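Local coordinates for protein dihydropteroate synthase (Xanthomonas albilineans, PDB 6Q62) that probably catalyses the condensation of para-aminobenzoate with 6-hydroxymethyl-7,8-dihydropterin diphosphate to form 7,8-dihydropteroate, a precursor of folates, at residues A[156-166]-A[195-205]; A[117-126]-A[137-146]. All blocks are in the same frame, centred on the assembly; numbering follows the deposited sequence.

Contact 1. Residues A[156-166]-A[195-205]; sequences APHYDDVVAEV and FGKSTADNVQL. With 6GU (6-chloroguanine), chain E.
Tyr-159 turns its ring back beside its own backbone N (chi1 -62°), and Asp-201 does likewise with its carboxylate; these two torsions swing the flat groups into one corner, where their planes stand 88° apart. The phenol crosses to the other segment and its OH donates to Gly-196 O at 2.7 Å. That bond holds the far end of the ring, while Val-162 CG2 packs over one face and Asp-201 OD2 lies near the edge, 3.6 Å from Tyr-159 CD2. A tyrosine suits this place because it offers both a broad apolar surface and a donor at its far end. Gly-196 has a positive phi, and a CB at this position would press on Pro-157 CD, so a residue without one suits the turn. Asp-201 OD2 also accepts from Ser-198 N at 3.0 Å, and Ser-198 OG takes the N-H of Asp-201 in return, a capping box that closes the N-terminus of helix 199-207. A water donates to both Pro-157 O and Asp-201 OD2.

Beyond this polar corner the contact is aliphatic. Leu-205 reaches Val-162 CG2 with CD1, and its CD2 meets Val-166 CG2 at 3.9 Å; short, beta-branched valines suit so close an approach to the two leucine methyls. Lys-197 lays CE against Val-166 CG2, 3.9 Å away, and its NZ donates to Phe-195 O and is also held by Gly-192, Pro-191 and His-145. Helices 162-166 and 199-205 cross at -68° with their axes 9.9 Å apart, a packing of successive helices on the outside of the TIM barrel of the pterin-binding family, tied to the loop that carries Phe-195 to the 6-chloroguanine site.

Contact 2. Residues A[117-126]-A[137-146]; sequences GMINDVQALR and LRVPVVLMHM. With 6GU (6-chloroguanine), chain E.
One side of the 6-chloroguanine pocket is lined by two neighbouring parallel strands, and Asn-120 reads the ligand with both ends of its amide. Its OD1 accepts from 6GU N2 at 2.7 Å along an almost straight bond (177°), while ND2 donates to 6GU N3 at 3.0 Å and is steadied by Asp-61 OD2; an asparagine fits because it presents an acceptor and a donor side by side. With CG anti to the backbone N (chi1 168°), the amide lies across Val-142, whose CB is 3.5 Å from Asn-120 OD1. Unbranched and flexible, Met-144 brings its sulfur to the heterocycle, SD 3.6 Å from 6GU N1, and its CE packs on Val-122 CB, the two side chains running side by side.

Strands 118-121 and 141-144, joined through helix 130-137, form a beta-alpha-beta unit of the TIM barrel. Backbone bonds link Ile-119 N to Pro-140 O, Val-142 N to Ile-119 O and Asp-121 N to Val-142 O. Under helices 105-114 and 130-137, where apolar residues belong, Ile-119 CD1 touches Val-139 CG2 at 3.6 Å, and Leu-125 meets Val-141 tip to tip.

At the end of the strand, Asp-121 makes an Asx turn, its OD1 accepting from Gln-123 N, while OD2 takes Leu-125 N. Arg-126 NH2 donates to Met-146 O at 3.0 Å, and a water bridges that same nitrogen to Val-122 O and Met-144 O.

How the contacts relate
Contact 2 comes first along the chain, and strand 141-144 then leads on to helix 162-179 of contact 1. Although their centres are 21 Å apart, the two meet through His-145: Lys-197 NZ lies 2.9 Å from His-145 ND1, a probable hydrogen bond, and Tyr-159 OH packs 3.6 Å from His-145 CE1. A second junction, at the ligand, sets Phe-195 CD1 3.5 Å from Met-144 CE. Both contacts reach 6-chloroguanine in different ways: contact 2 hydrogen-bonds it from the strands, whereas contact 1 sends Phe-195 CE1 to within 3.3 Å of 6GU N7. Asp-190 and Lys-226 also hydrogen-bond the ligand.

Contact 1. Residues A[156-166]-A[195-205]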
loop_
_atom_site.group_PDB
_atom_site.type_symbol
_atom_site.label_atom_id
_atom_site.label_comp_id
_atom_site.label_asym_id
_atom_site.label_seq_id
_atom_site.Cartn_x
_atom_site.Cartn_y
_atom_site.Cartn_z
ATOM N N ALA A 156 19.550 5.812 19.478
ATOM C CA ALA A 156 18.454 6.777 19.418
ATOM C C ALA A 156 18.367 7.554 20.741
ATOM O O ALA A 156 18.231 6.931 21.800
ATOM C CB ALA A 156 17.132 6.066 19.127
ATOM N N PRO A 157 18.462 8.905 20.720
ATOM C CA PRO A 157 18.382 9.660 21.981
ATOM C C PRO A 157 16.963 9.733 22.550
ATOM O O PRO A 157 15.992 9.412 21.860
ATOM C CB PRO A 157 18.896 11.046 21.590
ATOM C CG PRO A 157 18.524 11.181 20.168
ATOM C CD PRO A 157 18.671 9.809 19.572
ATOM N N HIS A 158 16.856 10.169 23.808
ATOM C CA HIS A 158 15.571 10.326 24.472
ATOM C C HIS A 158 14.969 11.679 24.115
ATOM O O HIS A 158 15.662 12.702 24.136
ATOM C CB HIS A 158 15.724 10.176 26.000
ATOM C CG HIS A 158 14.508 10.574 26.776
ATOM N ND1 HIS A 158 14.424 11.812 27.389
ATOM C CD2 HIS A 158 13.339 9.915 26.963
ATOM C CE1 HIS A 158 13.229 11.852 27.958
ATOM N NE2 HIS A 158 12.536 10.737 27.722
ATOM N N TYR A 159 13.676 11.670 23.778
ATOM C CA TYR A 159 12.906 12.867 23.495
ATOM C C TYR A 159 11.802 12.961 24.538
ATOM O O TYR A 159 11.119 11.964 24.783
ATOM C CB TYR A 159 12.224 12.777 22.111
ATOM C CG TYR A 159 13.173 12.657 20.945
ATOM C CD1 TYR A 159 13.694 13.792 20.329
ATOM C CD2 TYR A 159 13.480 11.414 20.394
ATOM C CE1 TYR A 159 14.529 13.693 19.221
ATOM C CE2 TYR A 159 14.330 11.301 19.297
ATOM C CZ TYR A 159 14.851 12.445 18.716
ATOM O OH TYR A 159 15.677 12.352 17.636
ATOM N N ASP A 160 11.588 14.158 25.104
ATOM C CA ASP A 160 10.467 14.371 26.016
ATOM C C ASP A 160 9.179 14.350 25.176
ATOM O O ASP A 160 8.176 13.772 25.597
ATOM C CB ASP A 160 10.600 15.720 26.735
ATOM C CG ASP A 160 11.519 15.722 27.940
ATOM O OD1 ASP A 160 11.774 14.629 28.499
ATOM O OD2 ASP A 160 11.961 16.827 28.347
ATOM N N ASP A 161 9.250 14.931 23.955
ATOM C CA ASP A 161 8.159 15.051 22.997
ATOM C C ASP A 161 8.800 15.133 21.603
ATOM O O ASP A 161 9.133 16.227 21.139
ATOM C CB ASP A 161 7.343 16.325 23.320
ATOM C CG ASP A 161 6.032 16.526 22.574
ATOM O OD1 ASP A 161 5.850 15.907 21.497
ATOM O OD2 ASP A 161 5.208 17.339 23.041
ATOM N N VAL A 162 8.988 13.974 20.947
ATOM C CA VAL A 162 9.633 13.902 19.623
ATOM C C VAL A 162 8.963 14.820 18.571
ATOM O O VAL A 162 9.671 15.467 17.813
ATOM C CB VAL A 162 9.798 12.443 19.105
ATOM C CG1 VAL A 162 8.462 11.828 18.653
ATOM C CG2 VAL A 162 10.834 12.376 17.981
ATOM N N VAL A 163 7.624 14.899 18.540
ATOM C CA VAL A 163 6.903 15.723 17.555
ATOM C C VAL A 163 7.207 17.202 17.761
ATOM O O VAL A 163 7.471 17.931 16.789
ATOM C CB VAL A 163 5.365 15.435 17.587
ATOM C CG1 VAL A 163 4.574 16.441 16.735
ATOM C CG2 VAL A 163 5.081 14.019 17.128
ATOM N N ALA A 164 7.134 17.651 19.030
ATOM C CA ALA A 164 7.383 19.052 19.345
ATOM C C ALA A 164 8.861 19.410 19.101
ATOM O O ALA A 164 9.138 20.483 18.574
ATOM C CB ALA A 164 6.997 19.352 20.782
ATOM N N GLU A 165 9.783 18.507 19.441
ATOM C CA GLU A 165 11.227 18.708 19.262
ATOM C C GLU A 165 11.613 18.787 17.781
ATOM O O GLU A 165 12.357 19.691 17.389
ATOM C CB GLU A 165 12.024 17.646 20.021
ATOM C CG GLU A 165 12.051 17.952 21.510
ATOM C CD GLU A 165 12.585 16.870 22.425
ATOM O OE1 GLU A 165 13.749 16.445 22.241
ATOM O OE2 GLU A 165 11.848 16.470 23.355
ATOM N N VAL A 166 11.088 17.854 16.957
ATOM C CA VAL A 166 11.327 17.888 15.508
ATOM C C VAL A 166 10.739 19.158 14.903
ATOM O O VAL A 166 11.435 19.827 14.147
ATOM C CB VAL A 166 10.843 16.603 14.781
ATOM C CG1 VAL A 166 10.849 16.786 13.262
ATOM C CG2 VAL A 166 11.692 15.396 15.160
ATOM N N PHE A 195 16.369 8.566 11.743
ATOM C CA PHE A 195 17.614 9.220 12.176
ATOM C C PHE A 195 17.524 9.593 13.652
ATOM O O PHE A 195 16.898 10.601 14.003
ATOM C CB PHE A 195 17.892 10.449 11.316
ATOM C CG PHE A 195 18.321 10.106 9.917
ATOM C CD1 PHE A 195 17.376 9.912 8.912
ATOM C CD2 PHE A 195 19.672 10.010 9.585
ATOM C CE1 PHE A 195 17.772 9.646 7.602
ATOM C CE2 PHE A 195 20.067 9.726 8.273
ATOM C CZ PHE A 195 19.110 9.540 7.294
ATOM N N GLY A 196 18.111 8.755 14.495
ATOM C CA GLY A 196 18.092 8.934 15.944
ATOM C C GLY A 196 16.684 8.896 16.503
ATOM O O GLY A 196 16.302 9.752 17.298
ATOM N N LYS A 197 15.875 7.936 16.008
ATOM C CA LYS A 197 14.475 7.783 16.396
ATOM C C LYS A 197 14.111 6.324 16.521
ATOM O O LYS A 197 14.484 5.523 15.672
ATOM C CB LYS A 197 13.548 8.459 15.377
ATOM C CG LYS A 197 13.606 9.982 15.417
ATOM C CD LYS A 197 13.167 10.565 14.104
ATOM C CE LYS A 197 13.453 12.048 14.034
ATOM N NZ LYS A 197 14.686 12.302 13.256
ATOM N N SER A 198 13.391 5.970 17.587
ATOM C CA SER A 198 12.930 4.589 17.785
ATOM C C SER A 198 11.745 4.339 16.853
ATOM O O SER A 198 11.214 5.297 16.292
ATOM C CB SER A 198 12.465 4.403 19.227
ATOM O OG SER A 198 11.346 5.232 19.508
ATOM N N THR A 199 11.270 3.081 16.746
ATOM C CA THR A 199 10.061 2.780 15.960
ATOM C C THR A 199 8.885 3.605 16.502
ATOM O O THR A 199 8.189 4.238 15.711
ATOM C CB THR A 199 9.782 1.264 15.924
ATOM O OG1 THR A 199 10.911 0.627 15.345
ATOM C CG2 THR A 199 8.539 0.897 15.114
ATOM N N ALA A 200 8.707 3.659 17.850
ATOM C CA ALA A 200 7.635 4.432 18.479
ATOM C C ALA A 200 7.713 5.910 18.072
ATOM O O ALA A 200 6.673 6.517 17.798
ATOM C CB ALA A 200 7.694 4.291 20.011
ATOM N N ASP A 201 8.940 6.498 18.049
ATOM C CA ASP A 201 9.131 7.903 17.640
ATOM C C ASP A 201 8.743 8.078 16.186
ATOM O O ASP A 201 8.142 9.088 15.837
ATOM C CB ASP A 201 10.595 8.337 17.774
ATOM C CG ASP A 201 11.152 8.389 19.180
ATOM O OD1 ASP A 201 10.374 8.690 20.117
ATOM O OD2 ASP A 201 12.379 8.170 19.338
ATOM N N ASN A 202 9.135 7.137 15.326
ATOM C CA ASN A 202 8.814 7.226 13.888
ATOM C C ASN A 202 7.299 7.149 13.650
ATOM O O ASN A 202 6.752 7.899 12.836
ATOM C CB ASN A 202 9.534 6.129 13.133
ATOM C CG ASN A 202 11.000 6.433 12.978
ATOM O OD1 ASN A 202 11.387 7.558 12.700
ATOM N ND2 ASN A 202 11.848 5.456 13.190
ATOM N N VAL A 203 6.612 6.264 14.397
ATOM C CA VAL A 203 5.160 6.108 14.295
ATOM C C VAL A 203 4.464 7.390 14.778
ATOM O O VAL A 203 3.536 7.869 14.120
ATOM C CB VAL A 203 4.684 4.844 15.054
ATOM C CG1 VAL A 203 3.156 4.778 15.129
ATOM C CG2 VAL A 203 5.240 3.582 14.403
ATOM N N GLN A 204 4.957 7.983 15.891
ATOM C CA GLN A 204 4.426 9.249 16.413
ATOM C C GLN A 204 4.554 10.360 15.376
ATOM O O GLN A 204 3.599 11.101 15.145
ATOM C CB GLN A 204 5.158 9.677 17.694
ATOM C CG GLN A 204 4.781 8.891 18.956
ATOM C CD GLN A 204 3.378 9.165 19.451
ATOM O OE1 GLN A 204 2.872 10.297 19.414
ATOM N NE2 GLN A 204 2.728 8.123 19.931
ATOM N N LEU A 205 5.732 10.489 14.755
ATOM C CA LEU A 205 5.960 11.537 13.757
ATOM C C LEU A 205 5.101 11.373 12.534
ATOM O O LEU A 205 4.682 12.379 11.949
ATOM C CB LEU A 205 7.441 11.585 13.339
ATOM C CG LEU A 205 8.405 12.184 14.375
ATOM C CD1 LEU A 205 9.813 11.776 14.062
ATOM C CD2 LEU A 205 8.282 13.719 14.428
HETATM CL CL6 6GU E . 14.379 9.966 5.375
HETATM N N1 6GU E . 15.145 11.952 4.100
HETATM C C2 6GU E . 16.137 12.621 3.383
HETATM N N2 6GU E . 15.831 13.877 3.092
HETATM N N3 6GU E . 17.356 12.094 3.005
HETATM C C4 6GU E . 17.562 10.799 3.431
HETATM C C5 6GU E . 16.610 10.064 4.186
HETATM C C6 6GU E . 15.454 10.726 4.459
HETATM N N7 6GU E . 17.128 8.803 4.472
HETATM C C8 6GU E . 18.388 8.820 3.880
HETATM N N9 6GU E . 18.675 9.989 3.247
HETATM O O HOH W 1 13.769 7.573 21.563
#

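Contact 2. Residues A[117-126]-A[137-146]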
loop_
_atom_site.group_PDB
_atom_site.type_symbol
_atom_site.label_atom_id
_atom_site.label_comp_id
_atom_site.label_asym_id
_atom_site.label_seq_id
_atom_site.Cartn_x
_atom_site.Cartn_y
_atom_site.Cartn_z
ATOM N N GLY A 117 19.708 19.948 -9.498
ATOM C CA GLY A 117 18.742 21.030 -9.352
ATOM C C GLY A 117 18.141 21.177 -7.979
ATOM O O GLY A 117 17.258 22.009 -7.783
ATOM N N MET A 118 18.625 20.403 -7.013
ATOM C CA MET A 118 18.082 20.429 -5.653
ATOM C C MET A 118 19.142 19.822 -4.767
ATOM O O MET A 118 19.917 18.971 -5.225
ATOM C CB MET A 118 16.753 19.604 -5.572
ATOM C CG MET A 118 16.246 19.367 -4.146
ATOM S SD MET A 118 14.769 18.286 -4.084
ATOM C CE MET A 118 13.608 19.309 -4.934
ATOM N N ILE A 119 19.154 20.227 -3.511
ATOM C CA ILE A 119 20.081 19.712 -2.501
ATOM C C ILE A 119 19.245 19.088 -1.418
ATOM O O ILE A 119 18.296 19.703 -0.931
ATOM C CB ILE A 119 21.015 20.835 -1.953
ATOM C CG1 ILE A 119 21.961 21.310 -3.084
ATOM C CG2 ILE A 119 21.842 20.353 -0.729
ATOM C CD1 ILE A 119 22.524 22.709 -2.915
ATOM N N ASN A 120 19.588 17.849 -1.043
ATOM C CA ASN A 120 18.882 17.146 0.027
ATOM C C ASN A 120 19.909 17.011 1.137
ATOM O O ASN A 120 20.839 16.221 1.019
ATOM C CB ASN A 120 18.346 15.794 -0.466
ATOM C CG ASN A 120 17.889 14.940 0.681
ATOM O OD1 ASN A 120 17.520 15.462 1.726
ATOM N ND2 ASN A 120 17.920 13.623 0.516
ATOM N N ASP A 121 19.758 17.808 2.184
ATOM C CA ASP A 121 20.756 17.843 3.248
ATOM C C ASP A 121 20.302 17.265 4.583
ATOM O O ASP A 121 19.563 17.914 5.316
ATOM C CB ASP A 121 21.262 19.280 3.427
ATOM C CG ASP A 121 22.430 19.420 4.394
ATOM O OD1 ASP A 121 22.890 18.392 4.934
ATOM O OD2 ASP A 121 22.873 20.545 4.609
ATOM N N VAL A 122 20.840 16.098 4.935
ATOM C CA VAL A 122 20.552 15.417 6.193
ATOM C C VAL A 122 20.961 16.257 7.411
ATOM O O VAL A 122 20.429 16.024 8.504
ATOM C CB VAL A 122 21.129 13.968 6.270
ATOM C CG1 VAL A 122 20.491 13.051 5.233
ATOM C CG2 VAL A 122 22.660 13.951 6.164
ATOM N N GLN A 123 21.890 17.218 7.229
ATOM C CA GLN A 123 22.352 18.102 8.303
ATOM C C GLN A 123 21.626 19.453 8.351
ATOM O O GLN A 123 21.959 20.293 9.194
ATOM C CB GLN A 123 23.870 18.293 8.204
ATOM C CG GLN A 123 24.623 17.099 8.769
ATOM C CD GLN A 123 24.635 17.134 10.286
ATOM O OE1 GLN A 123 24.041 16.285 10.957
ATOM N NE2 GLN A 123 25.288 18.139 10.863
ATOM N N ALA A 124 20.588 19.653 7.480
ATOM C CA ALA A 124 19.781 20.879 7.443
ATOM C C ALA A 124 20.657 22.168 7.417
ATOM O O ALA A 124 20.378 23.137 8.132
ATOM C CB ALA A 124 18.805 20.908 8.603
ATOM N N LEU A 125 21.704 22.149 6.576
ATOM C CA LEU A 125 22.644 23.254 6.311
ATOM C C LEU A 125 23.473 23.664 7.520
ATOM O O LEU A 125 23.960 24.797 7.571
ATOM C CB LEU A 125 21.936 24.470 5.676
ATOM C CG LEU A 125 21.136 24.150 4.380
ATOM C CD1 LEU A 125 20.407 25.370 3.868
ATOM C CD2 LEU A 125 22.001 23.502 3.325
ATOM N N ARG A 126 23.694 22.728 8.464
ATOM C CA ARG A 126 24.498 23.032 9.639
ATOM C C ARG A 126 25.996 22.921 9.399
ATOM O O ARG A 126 26.762 23.440 10.228
ATOM C CB ARG A 126 24.074 22.159 10.832
ATOM C CG ARG A 126 22.702 22.559 11.383
ATOM C CD ARG A 126 22.333 21.684 12.548
ATOM N NE ARG A 126 21.953 20.315 12.165
ATOM C CZ ARG A 126 21.809 19.337 13.047
ATOM N NH1 ARG A 126 22.025 19.563 14.339
ATOM N NH2 ARG A 126 21.431 18.130 12.650
ATOM N N LEU A 137 23.616 29.176 -4.788
ATOM C CA LEU A 137 23.194 28.270 -5.846
ATOM C C LEU A 137 21.763 28.459 -6.338
ATOM O O LEU A 137 21.474 28.072 -7.468
ATOM C CB LEU A 137 23.433 26.812 -5.423
ATOM C CG LEU A 137 24.929 26.446 -5.261
ATOM C CD1 LEU A 137 25.099 25.157 -4.465
ATOM C CD2 LEU A 137 25.652 26.390 -6.620
ATOM N N ARG A 138 20.882 29.034 -5.521
ATOM C CA ARG A 138 19.485 29.320 -5.884
ATOM C C ARG A 138 18.723 28.075 -6.361
ATOM O O ARG A 138 18.034 28.094 -7.384
ATOM C CB ARG A 138 19.399 30.483 -6.905
ATOM C CG ARG A 138 20.029 31.778 -6.380
ATOM C CD ARG A 138 19.592 32.959 -7.225
ATOM N NE ARG A 138 20.473 34.115 -7.070
ATOM C CZ ARG A 138 20.374 35.014 -6.096
ATOM N NH1 ARG A 138 19.442 34.888 -5.155
ATOM N NH2 ARG A 138 21.217 36.037 -6.043
ATOM N N VAL A 139 18.907 26.968 -5.641
ATOM C CA VAL A 139 18.194 25.729 -5.924
ATOM C C VAL A 139 17.362 25.364 -4.688
ATOM O O VAL A 139 17.745 25.731 -3.563
ATOM C CB VAL A 139 19.155 24.526 -6.302
ATOM C CG1 VAL A 139 19.849 24.740 -7.649
ATOM C CG2 VAL A 139 20.176 24.251 -5.204
ATOM N N PRO A 140 16.307 24.521 -4.841
ATOM C CA PRO A 140 15.564 24.071 -3.662
ATOM C C PRO A 140 16.443 23.243 -2.727
ATOM O O PRO A 140 17.388 22.584 -3.176
ATOM C CB PRO A 140 14.434 23.214 -4.250
ATOM C CG PRO A 140 14.273 23.720 -5.689
ATOM C CD PRO A 140 15.675 24.062 -6.092
ATOM N N VAL A 141 16.074 23.201 -1.458
ATOM C CA VAL A 141 16.862 22.464 -0.458
ATOM C C VAL A 141 15.955 21.785 0.544
ATOM O O VAL A 141 15.004 22.392 1.033
ATOM C CB VAL A 141 17.939 23.349 0.244
ATOM C CG1 VAL A 141 17.273 24.539 0.967
ATOM C CG2 VAL A 141 18.772 22.513 1.237
ATOM N N VAL A 142 16.273 20.534 0.878
ATOM C CA VAL A 142 15.543 19.796 1.895
ATOM C C VAL A 142 16.285 19.959 3.213
ATOM O O VAL A 142 17.460 19.612 3.294
ATOM C CB VAL A 142 15.425 18.282 1.558
ATOM C CG1 VAL A 142 14.635 17.542 2.645
ATOM C CG2 VAL A 142 14.808 18.043 0.176
ATOM N N LEU A 143 15.578 20.403 4.255
ATOM C CA LEU A 143 16.106 20.521 5.593
ATOM C C LEU A 143 15.563 19.362 6.417
ATOM O O LEU A 143 14.377 19.322 6.730
ATOM C CB LEU A 143 15.696 21.872 6.209
ATOM C CG LEU A 143 15.999 23.149 5.370
ATOM C CD1 LEU A 143 15.393 24.385 6.045
ATOM C CD2 LEU A 143 17.525 23.358 5.173
ATOM N N MET A 144 16.418 18.419 6.746
ATOM C CA MET A 144 15.992 17.232 7.473
ATOM C C MET A 144 16.360 17.324 8.948
ATOM O O MET A 144 17.334 18.005 9.300
ATOM C CB MET A 144 16.647 16.001 6.824
ATOM C CG MET A 144 15.970 14.667 7.191
ATOM S SD MET A 144 17.021 13.232 6.862
ATOM C CE MET A 144 18.077 13.274 8.318
ATOM N N HIS A 145 15.607 16.626 9.807
ATOM C CA HIS A 145 15.940 16.564 11.215
ATOM C C HIS A 145 16.787 15.336 11.512
ATOM O O HIS A 145 16.433 14.213 11.175
ATOM C CB HIS A 145 14.694 16.528 12.119
ATOM C CG HIS A 145 15.038 16.295 13.573
ATOM N ND1 HIS A 145 15.132 15.020 14.105
ATOM C CD2 HIS A 145 15.340 17.189 14.546
ATOM C CE1 HIS A 145 15.481 15.172 15.378
ATOM N NE2 HIS A 145 15.604 16.455 15.695
ATOM N N MET A 146 17.912 15.554 12.177
ATOM C CA MET A 146 18.707 14.467 12.728
ATOM C C MET A 146 19.361 15.000 14.004
ATOM O O MET A 146 19.685 16.174 14.043
ATOM C CB MET A 146 19.648 13.744 11.733
ATOM C CG MET A 146 20.940 14.448 11.456
ATOM S SD MET A 146 21.917 13.527 10.267
ATOM C CE MET A 146 22.489 12.203 11.261
HETATM CL CL6 6GU E . 14.379 9.966 5.375
HETATM N N1 6GU E . 15.145 11.952 4.100
HETATM C C2 6GU E . 16.137 12.621 3.383
HETATM N N2 6GU E . 15.831 13.877 3.092
HETATM N N3 6GU E . 17.356 12.094 3.005
HETATM C C4 6GU E . 17.562 10.799 3.431
HETATM C C5 6GU E . 16.610 10.064 4.186
HETATM C C6 6GU E . 15.454 10.726 4.459
HETATM N N7 6GU E . 17.128 8.803 4.472
HETATM C C8 6GU E . 18.388 8.820 3.880
HETATM N N9 6GU E . 18.675 9.989 3.247
HETATM O O HOH W 2 19.824 17.785 10.374
#